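Local structure of RNA-dependent RNA polymerase (Toscana virus, 6QW0) at residues A[129-134]-A[191-196]; A[138-143]-A[174-179]; A[77-82]-A[112-117]; A[92-97]-A[155-160]. The protein probably uses its N-terminal cap-snatching endonuclease, a manganese-binding domain, to cut capped leaders from host messenger RNAs that prime viral transcription. One frame throughout, in Å; residues are numbered along the deposited sequence.

Contact 1: residues A[129-134]-A[191-196]; sequences FTTTMG and FRFRLA. With MN3 (manganese (III) ion), chain C; SO4 (sulfate ion), chain G; SO4 (sulfate ion), chain E.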
# COMPACT_ATOMS: atom_id res chain seq x y z
N PHE A 129 1.48 2.52 1.85
CA PHE A 129 0.21 2.07 2.40
C PHE A 129 0.14 2.39 3.89
O PHE A 129 1.15 2.34 4.59
CB PHE A 129 0.02 0.55 2.25
CG PHE A 129 0.31 -0.02 0.88
CD1 PHE A 129 -0.18 0.56 -0.28
CD2 PHE A 129 1.04 -1.19 0.78
CE1 PHE A 129 0.10 -0.01 -1.53
CE2 PHE A 129 1.32 -1.76 -0.46
CZ PHE A 129 0.84 -1.17 -1.61
N THR A 130 -1.06 2.68 4.38
CA THR A 130 -1.20 2.88 5.82
C THR A 130 -2.65 2.62 6.20
O THR A 130 -3.52 2.51 5.33
CB THR A 130 -0.72 4.29 6.23
OG1 THR A 130 -0.62 4.40 7.66
CG2 THR A 130 -1.66 5.36 5.70
N THR A 131 -2.87 2.41 7.49
CA THR A 131 -4.19 2.10 8.03
C THR A 131 -4.50 3.04 9.18
O THR A 131 -3.61 3.71 9.72
CB THR A 131 -4.28 0.65 8.54
OG1 THR A 131 -3.46 0.53 9.71
CG2 THR A 131 -3.79 -0.34 7.50
N THR A 132 -5.77 3.08 9.57
CA THR A 132 -6.17 3.77 10.79
C THR A 132 -7.37 3.06 11.38
O THR A 132 -8.21 2.53 10.65
CB THR A 132 -6.52 5.25 10.54
OG1 THR A 132 -6.89 5.85 11.78
CG2 THR A 132 -7.68 5.39 9.56
N MSE A 133 -7.44 3.03 12.71
CA MSE A 133 -8.61 2.50 13.39
C MSE A 133 -9.66 3.59 13.63
O MSE A 133 -10.71 3.32 14.22
CB MSE A 133 -8.19 1.87 14.73
CG MSE A 133 -7.22 0.71 14.59
SE MSE A 133 -8.05 -0.82 13.72
CE MSE A 133 -9.39 -1.23 15.09
N GLY A 134 -9.39 4.79 13.15
CA GLY A 134 -10.28 5.93 13.31
C GLY A 134 -11.17 6.16 12.11
O GLY A 134 -11.49 5.24 11.36
N PHE A 191 -12.62 -4.04 2.29
CA PHE A 191 -13.06 -5.39 2.67
C PHE A 191 -11.93 -6.18 3.33
O PHE A 191 -12.13 -6.84 4.36
CB PHE A 191 -13.57 -6.11 1.42
CG PHE A 191 -14.24 -7.43 1.71
CD1 PHE A 191 -13.49 -8.60 1.77
CD2 PHE A 191 -15.61 -7.51 1.92
CE1 PHE A 191 -14.09 -9.82 2.02
CE2 PHE A 191 -16.22 -8.73 2.18
CZ PHE A 191 -15.46 -9.88 2.23
N ARG A 192 -10.73 -6.14 2.75
CA ARG A 192 -9.59 -6.85 3.33
C ARG A 192 -9.19 -6.26 4.68
O ARG A 192 -8.78 -7.00 5.58
CB ARG A 192 -8.40 -6.82 2.36
CG ARG A 192 -8.63 -7.62 1.07
CD ARG A 192 -7.38 -7.60 0.14
NE ARG A 192 -6.22 -8.22 0.77
CZ ARG A 192 -5.70 -9.40 0.44
NH1 ARG A 192 -6.23 -10.11 -0.55
NH2 ARG A 192 -4.65 -9.87 1.10
N PHE A 193 -9.28 -4.93 4.82
CA PHE A 193 -8.95 -4.28 6.10
C PHE A 193 -9.92 -4.73 7.19
O PHE A 193 -9.49 -5.05 8.30
CB PHE A 193 -8.97 -2.75 5.94
CG PHE A 193 -8.63 -1.99 7.19
CD1 PHE A 193 -7.45 -2.23 7.88
CD2 PHE A 193 -9.47 -0.98 7.65
CE1 PHE A 193 -7.12 -1.51 9.02
CE2 PHE A 193 -9.14 -0.24 8.79
CZ PHE A 193 -7.98 -0.50 9.47
N ARG A 194 -11.21 -4.77 6.87
CA ARG A 194 -12.20 -5.17 7.87
C ARG A 194 -11.95 -6.60 8.33
O ARG A 194 -12.02 -6.90 9.53
CB ARG A 194 -13.60 -5.03 7.30
CG ARG A 194 -14.02 -3.58 7.05
CD ARG A 194 -15.40 -3.54 6.43
NE ARG A 194 -15.91 -2.19 6.32
CZ ARG A 194 -17.14 -1.89 5.91
NH1 ARG A 194 -17.98 -2.87 5.57
NH2 ARG A 194 -17.52 -0.63 5.83
N LEU A 195 -11.64 -7.49 7.39
CA LEU A 195 -11.37 -8.87 7.75
C LEU A 195 -10.08 -8.97 8.56
O LEU A 195 -10.00 -9.75 9.52
CB LEU A 195 -11.29 -9.73 6.49
CG LEU A 195 -10.97 -11.20 6.74
CD1 LEU A 195 -12.06 -11.83 7.62
CD2 LEU A 195 -10.83 -11.94 5.43
N ALA A 196 -9.07 -8.18 8.19
CA ALA A 196 -7.81 -8.19 8.93
C ALA A 196 -8.02 -7.74 10.37
O ALA A 196 -7.40 -8.29 11.29
CB ALA A 196 -6.79 -7.30 8.22
MN MN3 C . 3.05 1.14 4.91
S SO4 G . 0.23 1.38 9.58
O1 SO4 G . -0.76 0.45 9.05
O2 SO4 G . 1.34 0.61 10.13
O3 SO4 G . 0.73 2.28 8.54
O4 SO4 G . -0.39 2.16 10.64
S SO4 E . -20.27 0.25 3.36
O1 SO4 E . -21.35 -0.34 2.58
O2 SO4 E . -20.21 -0.36 4.68
O3 SO4 E . -20.49 1.69 3.48
O4 SO4 E . -19.02 0.00 2.65
O HOH W 1 4.86 0.19 6.11
O HOH W 2 3.00 1.82 7.17
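Thr131 sets CB and CG2 obliquely against the Phe193 ring, Thr131 CB 3.6 Å from Phe193 CE1. Thr132 O reaches the same ring at its edge, near the ring plane, 3.3 Å from CZ. SE of Met133, a selenomethionine, stands 4.3 Å from Phe193 CZ, a loose Met-aromatic contact on an oblique line. Phe193 gets there because its CG is anti to the backbone N (chi1 -179°), which throws the ring off helix 183-203 toward the strand end; Thr82 and Val170 pack on it too. The strand, 124-131, belongs to the mixed sheet of a PD-(D/E)XK nuclease, and its last residues border the metal site. While its carbon atoms meet Phe193, Thr131 OG1 donates a hydrogen bond to O1 of a sulfate, probably from the crystallisation liquor, at 2.8 Å. Thr130 OG1 donates to O3 of the same sulfate at 2.7 Å. That O3 also accepts a hydrogen bond from water 2, a ligand of the manganese ion, which Phe129 O binds at 2.3 Å. Beyond the strand, an ST turn shapes the chain: Thr132 OG1 accepts from Gly134 N at 3.0 Å (161° at the hydrogen) and is also hydrogen-bonded to Ser138 OG.

Contact 2: residues A[138-143]-A[174-179]; sequences SADLAA and GVVSNL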
# COMPACT_ATOMS: atom_id res chain seq x y z
N SER A 138 -9.22 10.76 10.36
CA SER A 138 -8.02 10.08 10.82
C SER A 138 -7.22 9.52 9.64
O SER A 138 -5.99 9.55 9.65
CB SER A 138 -8.38 8.96 11.80
OG SER A 138 -7.20 8.42 12.38
N ALA A 139 -7.92 9.00 8.63
CA ALA A 139 -7.25 8.48 7.45
C ALA A 139 -6.53 9.58 6.68
O ALA A 139 -5.43 9.37 6.16
CB ALA A 139 -8.24 7.77 6.53
N ASP A 140 -7.15 10.76 6.59
CA ASP A 140 -6.46 11.87 5.92
C ASP A 140 -5.21 12.27 6.68
O ASP A 140 -4.16 12.51 6.07
CB ASP A 140 -7.39 13.07 5.74
CG ASP A 140 -6.65 14.26 5.14
OD1 ASP A 140 -6.64 14.40 3.90
OD2 ASP A 140 -6.05 15.03 5.92
N LEU A 141 -5.27 12.31 8.01
CA LEU A 141 -4.07 12.62 8.78
C LEU A 141 -3.00 11.56 8.58
O LEU A 141 -1.81 11.87 8.46
CB LEU A 141 -4.41 12.77 10.26
CG LEU A 141 -3.25 13.02 11.23
CD1 LEU A 141 -2.49 14.29 10.87
CD2 LEU A 141 -3.78 13.11 12.66
N ALA A 142 -3.40 10.29 8.53
CA ALA A 142 -2.43 9.22 8.33
C ALA A 142 -1.76 9.35 6.97
O ALA A 142 -0.54 9.15 6.85
CB ALA A 142 -3.12 7.87 8.47
N ALA A 143 -2.53 9.65 5.92
CA ALA A 143 -1.95 9.87 4.60
C ALA A 143 -0.96 11.03 4.61
O ALA A 143 0.13 10.93 4.03
CB ALA A 143 -3.06 10.13 3.57
N GLY A 174 -13.71 3.50 4.17
CA GLY A 174 -13.26 4.06 2.91
C GLY A 174 -11.75 4.15 2.84
O GLY A 174 -11.04 3.51 3.61
N VAL A 175 -11.28 4.97 1.90
CA VAL A 175 -9.87 5.11 1.57
C VAL A 175 -9.60 6.57 1.28
O VAL A 175 -10.42 7.23 0.63
CB VAL A 175 -9.51 4.24 0.35
CG1 VAL A 175 -8.18 4.64 -0.24
CG2 VAL A 175 -9.51 2.76 0.72
N VAL A 176 -8.47 7.09 1.76
CA VAL A 176 -7.93 8.36 1.30
C VAL A 176 -6.71 8.05 0.45
O VAL A 176 -5.77 7.41 0.93
CB VAL A 176 -7.58 9.29 2.47
CG1 VAL A 176 -6.98 10.59 1.94
CG2 VAL A 176 -8.83 9.57 3.29
N SER A 177 -6.73 8.48 -0.81
CA SER A 177 -5.64 8.13 -1.72
C SER A 177 -5.56 9.18 -2.82
O SER A 177 -6.56 9.77 -3.20
CB SER A 177 -5.86 6.75 -2.35
OG SER A 177 -4.75 6.38 -3.18
N ASN A 178 -4.35 9.37 -3.37
CA ASN A 178 -4.22 10.18 -4.57
C ASN A 178 -4.10 9.33 -5.83
O ASN A 178 -3.92 9.87 -6.92
CB ASN A 178 -3.06 11.19 -4.45
CG ASN A 178 -1.73 10.56 -4.08
OD1 ASN A 178 -1.64 9.39 -3.73
ND2 ASN A 178 -0.67 11.37 -4.14
N LEU A 179 -4.27 8.01 -5.72
CA LEU A 179 -4.55 7.22 -6.91
C LEU A 179 -6.00 7.47 -7.34
O LEU A 179 -6.83 7.95 -6.57
CB LEU A 179 -4.32 5.73 -6.65
CG LEU A 179 -2.87 5.31 -6.41
CD1 LEU A 179 -2.83 3.92 -5.75
CD2 LEU A 179 -2.09 5.31 -7.72
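Ala139 O accepts the backbone N-H of Ala143 at 2.9 Å, an ordinary helical bond that sets one turn between the two methyl groups resting on Val176. Both alanines point their CB at the strand, and the valine answers with one branch for each. CG2 of Val176 lies 3.8 Å from Ala139 CB, while CG1 stands 4.3 Å from Ala143 CB, a looser touch. The split follows from the side-chain torsion: CG1 is anti to the backbone N (chi1 178°) and CG2 is anti to the carbonyl carbon, which spreads the branches along the helix. CG2 also comes within 3.9 Å of Asp140 N, touching the helix backbone. The carboxylate of Asp140 flanks the patch, with OD1 4.3 Å from Val176 CG1, and its OD2 forms a salt bridge with Arg144 NE one turn further along. No hydrogen bond joins the two segments; this is apolar packing, made close by the smallness of the alanines. Helix and strand run in roughly the same N-to-C direction, their axes 31° apart and 8.0 Å from each other at closest approach. Helix 136-157 links the parallel strands 124-131 and 163-171 as a beta-alpha-beta crossover. Beside this pair, Ala139 also touches His171 of strand 163-171, the antiparallel neighbour of strand 174-177, and Ala143 touches Leu21. Val175 points the other way and packs on Ile189 and Val190, so helix 136-157 and helix 183-203 cover the two faces of strand 174-177.

Contact 3: residues A[77-82]-A[112-117]; sequences FKHDFT and SPDMII. With MN3 (manganese (III) ion), chain C.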
# COMPACT_ATOMS: atom_id res chain seq x y z
N PHE A 77 0.40 -7.31 10.85
CA PHE A 77 -0.50 -8.19 10.12
C PHE A 77 -1.62 -7.41 9.45
O PHE A 77 -1.93 -7.65 8.27
CB PHE A 77 -1.08 -9.27 11.04
CG PHE A 77 -2.21 -10.04 10.41
CD1 PHE A 77 -1.94 -11.08 9.54
CD2 PHE A 77 -3.53 -9.70 10.67
CE1 PHE A 77 -2.97 -11.78 8.95
CE2 PHE A 77 -4.56 -10.39 10.07
CZ PHE A 77 -4.28 -11.44 9.21
N LYS A 78 -2.25 -6.48 10.17
CA LYS A 78 -3.36 -5.74 9.59
C LYS A 78 -2.91 -5.00 8.33
O LYS A 78 -3.59 -5.03 7.31
CB LYS A 78 -3.95 -4.75 10.60
CG LYS A 78 -4.91 -5.39 11.60
CD LYS A 78 -5.55 -4.36 12.52
CE LYS A 78 -4.51 -3.69 13.41
NZ LYS A 78 -5.13 -2.67 14.31
N HIS A 79 -1.75 -4.35 8.40
CA HIS A 79 -1.24 -3.59 7.25
C HIS A 79 -0.93 -4.51 6.08
O HIS A 79 -1.37 -4.29 4.95
CB HIS A 79 -0.01 -2.80 7.71
CG HIS A 79 0.77 -2.13 6.62
ND1 HIS A 79 1.64 -2.82 5.80
CD2 HIS A 79 0.86 -0.83 6.26
CE1 HIS A 79 2.22 -1.96 4.96
NE2 HIS A 79 1.76 -0.75 5.23
N ASP A 80 -0.17 -5.58 6.35
CA ASP A 80 0.29 -6.45 5.28
C ASP A 80 -0.85 -7.21 4.63
O ASP A 80 -0.89 -7.36 3.41
CB ASP A 80 1.37 -7.40 5.81
CG ASP A 80 2.67 -6.68 6.09
OD1 ASP A 80 2.78 -5.48 5.75
OD2 ASP A 80 3.59 -7.31 6.65
N PHE A 81 -1.81 -7.69 5.43
CA PHE A 81 -2.95 -8.40 4.85
C PHE A 81 -3.82 -7.46 4.02
O PHE A 81 -4.27 -7.83 2.92
CB PHE A 81 -3.77 -9.09 5.94
CG PHE A 81 -4.90 -9.94 5.41
CD1 PHE A 81 -6.16 -9.41 5.20
CD2 PHE A 81 -4.70 -11.29 5.13
CE1 PHE A 81 -7.20 -10.19 4.71
CE2 PHE A 81 -5.74 -12.08 4.64
CZ PHE A 81 -6.99 -11.52 4.43
N THR A 82 -4.09 -6.26 4.53
CA THR A 82 -4.98 -5.35 3.82
C THR A 82 -4.52 -5.11 2.39
O THR A 82 -5.32 -5.14 1.45
CB THR A 82 -5.06 -4.01 4.56
OG1 THR A 82 -5.69 -4.22 5.83
CG2 THR A 82 -5.83 -2.99 3.75
N SER A 112 12.37 2.73 3.43
CA SER A 112 11.79 1.64 2.64
C SER A 112 10.29 1.81 2.54
O SER A 112 9.52 1.20 3.29
CB SER A 112 12.15 0.28 3.24
OG SER A 112 11.63 -0.78 2.46
N PRO A 113 9.82 2.62 1.58
CA PRO A 113 8.37 2.70 1.33
C PRO A 113 7.84 1.36 0.84
O PRO A 113 8.59 0.45 0.48
CB PRO A 113 8.25 3.77 0.23
CG PRO A 113 9.66 4.30 0.00
CD PRO A 113 10.60 3.27 0.53
N ASP A 114 6.51 1.23 0.83
CA ASP A 114 5.91 -0.07 0.50
C ASP A 114 6.21 -0.50 -0.93
O ASP A 114 6.34 -1.70 -1.21
CB ASP A 114 4.40 -0.04 0.72
CG ASP A 114 4.03 -0.15 2.19
OD1 ASP A 114 4.49 -1.11 2.84
OD2 ASP A 114 3.32 0.73 2.71
N MSE A 115 6.30 0.45 -1.86
CA MSE A 115 6.64 0.13 -3.24
C MSE A 115 7.54 1.21 -3.84
O MSE A 115 7.30 2.40 -3.60
CB MSE A 115 5.40 -0.03 -4.12
CG MSE A 115 4.24 -0.90 -3.56
SE MSE A 115 2.82 -1.07 -4.85
CE MSE A 115 3.73 -2.34 -6.04
N ILE A 116 8.57 0.80 -4.58
CA ILE A 116 9.35 1.69 -5.46
C ILE A 116 9.35 1.02 -6.83
O ILE A 116 9.97 -0.04 -7.01
CB ILE A 116 10.78 1.93 -4.96
CG1 ILE A 116 10.79 2.44 -3.52
CG2 ILE A 116 11.50 2.94 -5.88
CD1 ILE A 116 12.20 2.56 -2.91
N ILE A 117 8.66 1.62 -7.79
CA ILE A 117 8.44 1.03 -9.10
C ILE A 117 9.17 1.86 -10.15
O ILE A 117 8.90 3.06 -10.30
CB ILE A 117 6.94 0.95 -9.43
CG1 ILE A 117 6.18 0.22 -8.31
CG2 ILE A 117 6.72 0.27 -10.77
CD1 ILE A 117 4.69 0.45 -8.35
MN MN3 C . 3.05 1.14 4.91
O HOH W 1 4.86 0.19 6.11
O HOH W 2 3.00 1.82 7.17
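The manganese site of this PD-(D/E)XK nuclease is where His79, from the short helix 77-82, meets Asp114, just ahead of strand 115-118. The two side chains approach each other from opposite directions, and their donor atoms take adjacent positions on the metal, about 90° apart. His79 NE2 binds the manganese ion at 2.3 Å and Asp114 OD2 at 2.2 Å; Glu128, Phe129 O and waters 1 and 2 complete the shell. Sharing a metal brings NE2 and OD2 within 3.3 Å of each other without a hydrogen bond. The other carboxylate oxygen, Asp114 OD1, sits at the edge of the imidazole, 3.2 Å from CE1, and the ring and carboxylate planes are turned 34° apart. A histidine among the acidic metal ligands is also found in the influenza cap-snatching endonuclease. A second bound manganese lies about 3 Å from the Asp114 side chain, consistent with a two-metal centre.

A second-shell bond positions the histidine. The other ring nitrogen, ND1, donates to Asp80 OD1 at 2.9 Å (160° at the hydrogen), nearly in the ring plane; the oxygen is met on its anti side. Bonded through ND1 and NE2 alike, the ring has its rotation fixed. Asp114 is placed by a classic beta bulge, where it and Met115 both face Val127 on the neighbouring strand. Within helix 77-82, Lys78 O is gripped twice by Thr82, whose N and OG1 arrive from opposite faces of the carbonyl plane, OG1 at 2.7 Å.

Contact 4: residues A[92-97]-A[155-160]; sequences KKFVEV and LDRSAI. Unlike the reference sequence in segment 155-160: Asp156 (reference Asn).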
# COMPACT_ATOMS: atom_id res chain seq x y z
N LYS A 92 12.79 -3.20 0.29
CA LYS A 92 13.53 -2.51 -0.76
C LYS A 92 13.77 -1.05 -0.37
O LYS A 92 12.82 -0.30 -0.14
CB LYS A 92 12.80 -2.62 -2.09
CG LYS A 92 13.67 -2.28 -3.29
CD LYS A 92 12.87 -1.68 -4.42
CE LYS A 92 12.55 -2.73 -5.47
NZ LYS A 92 11.30 -2.40 -6.22
N LYS A 93 15.03 -0.65 -0.31
CA LYS A 93 15.44 0.67 0.14
C LYS A 93 15.62 1.61 -1.05
O LYS A 93 15.89 1.17 -2.18
CB LYS A 93 16.76 0.60 0.91
CG LYS A 93 16.86 -0.52 1.93
CD LYS A 93 16.12 -0.16 3.20
CE LYS A 93 16.39 -1.17 4.31
NZ LYS A 93 15.70 -0.73 5.55
N PHE A 94 15.46 2.91 -0.79
CA PHE A 94 15.78 3.91 -1.81
C PHE A 94 17.15 3.65 -2.42
O PHE A 94 17.32 3.79 -3.64
CB PHE A 94 15.74 5.32 -1.20
CG PHE A 94 14.36 5.90 -1.09
CD1 PHE A 94 13.62 6.18 -2.22
CD2 PHE A 94 13.82 6.19 0.15
CE1 PHE A 94 12.33 6.73 -2.12
CE2 PHE A 94 12.55 6.74 0.26
CZ PHE A 94 11.81 7.00 -0.87
N VAL A 95 18.13 3.26 -1.59
CA VAL A 95 19.51 3.15 -2.06
C VAL A 95 19.65 2.05 -3.10
O VAL A 95 20.54 2.11 -3.96
CB VAL A 95 20.46 2.94 -0.87
CG1 VAL A 95 20.41 1.49 -0.35
CG2 VAL A 95 21.89 3.32 -1.25
N GLU A 96 18.78 1.03 -3.05
CA GLU A 96 18.85 -0.02 -4.06
C GLU A 96 18.42 0.47 -5.43
O GLU A 96 18.80 -0.13 -6.44
CB GLU A 96 17.99 -1.21 -3.63
CG GLU A 96 18.27 -1.66 -2.21
CD GLU A 96 17.33 -2.76 -1.77
OE1 GLU A 96 17.02 -3.63 -2.61
OE2 GLU A 96 16.88 -2.73 -0.61
N VAL A 97 17.63 1.54 -5.50
CA VAL A 97 17.15 2.05 -6.77
C VAL A 97 17.97 3.24 -7.25
O VAL A 97 18.21 3.40 -8.44
CB VAL A 97 15.65 2.43 -6.64
CG1 VAL A 97 15.15 3.11 -7.90
CG2 VAL A 97 14.83 1.18 -6.35
N LEU A 155 11.89 14.07 -2.86
CA LEU A 155 12.30 15.31 -3.51
C LEU A 155 13.77 15.24 -3.92
O LEU A 155 14.13 15.52 -5.07
CB LEU A 155 12.06 16.51 -2.59
CG LEU A 155 12.42 17.87 -3.22
CD1 LEU A 155 11.57 18.10 -4.46
CD2 LEU A 155 12.19 18.98 -2.21
N ASP A 156 14.65 14.87 -2.98
CA ASP A 156 16.07 14.84 -3.30
C ASP A 156 16.38 13.88 -4.44
O ASP A 156 17.19 14.19 -5.32
CB ASP A 156 16.87 14.44 -2.05
CG ASP A 156 16.86 15.51 -0.98
OD1 ASP A 156 16.37 16.64 -1.24
OD2 ASP A 156 17.36 15.24 0.13
N ARG A 157 15.75 12.70 -4.44
CA ARG A 157 16.02 11.71 -5.47
C ARG A 157 15.33 12.04 -6.79
O ARG A 157 15.71 11.49 -7.83
CB ARG A 157 15.64 10.32 -4.95
CG ARG A 157 16.75 9.80 -4.00
CD ARG A 157 16.29 8.83 -2.91
NE ARG A 157 17.42 8.63 -1.98
CZ ARG A 157 17.70 9.48 -0.99
NH1 ARG A 157 16.95 10.56 -0.80
NH2 ARG A 157 18.76 9.25 -0.21
N SER A 158 14.34 12.94 -6.79
CA SER A 158 13.73 13.34 -8.05
C SER A 158 14.71 14.07 -8.95
O SER A 158 14.42 14.22 -10.14
CB SER A 158 12.48 14.20 -7.78
OG SER A 158 12.78 15.54 -7.40
N ALA A 159 15.85 14.50 -8.42
CA ALA A 159 16.89 15.09 -9.25
C ALA A 159 17.55 14.07 -10.15
O ALA A 159 18.19 14.45 -11.14
CB ALA A 159 17.94 15.75 -8.37
N ILE A 160 17.42 12.78 -9.81
CA ILE A 160 18.02 11.68 -10.56
C ILE A 160 17.03 11.15 -11.58
O ILE A 160 17.34 11.09 -12.78
CB ILE A 160 18.49 10.58 -9.61
CG1 ILE A 160 19.52 11.14 -8.63
CG2 ILE A 160 19.05 9.38 -10.39
CD1 ILE A 160 19.96 10.13 -7.63
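On its way to Phe94, which packs against Arg157, the chain is first pinned at Lys92, where NZ bonds to Ile116 O and the carbonyl O to Ser112 OG. Lys93 follows, and its N donates to Glu96 OE2 at 2.8 Å, met from above the carboxylate plane. Glu96 N returns a bond to Lys93 O at 3.0 Å, so the first turn of the short helix is closed from both sides. Phe94 then carries the whole contact. Its CB lies 3.8 Å from Arg157 NE, and its CD1 is equally far, 3.8 Å, from Arg157 CD. The guanidinium plane is turned 43° from the phenyl plane, with no stacking between them. With CG anti to the carbonyl carbon (chi1 -81°), the ring is aimed at the last turns of helix 136-157, where it also packs on Tyr150, Ala153 and Cys154; Pro113, in the loop before strand 115-118, and Ile116, on that strand, pack on it too. One turn on, Val97 N bonds to Phe94 O at 2.9 Å. Arg157 runs extended from CG to NE, which carries its head past the phenylalanine: NH2 makes a salt bridge to Asp109 and a hydrogen bond to Ser108 OG, and NH1 bonds to Ala153 O. The charge is thus probably balanced mainly by Asp109, while Phe94 is met mainly by the CD-NE part of the chain, in van der Waals contact.

Along the chain contact 3 closes first, and contact 2 then falls between the two segments of contact 1; contact 4 alternates with each of the others. Contacts 1, 2 and 3 all reach the six-stranded mixed sheet, in which strands 115-118 and 124-131 are neighbours. Contacts 1 and 3, their centres about 12 Å apart, share one manganese ion and its two waters, and together build the metal site. Contacts 2 and 4 pack helix 136-157 at places away from it, with their centres about 24 Å apart. The centres of contacts 1 and 4 are about 28 Å apart, across the chain's centre, yet Pro113 on Phe94 ties contact 4 to the metal-binding loop of contact 3.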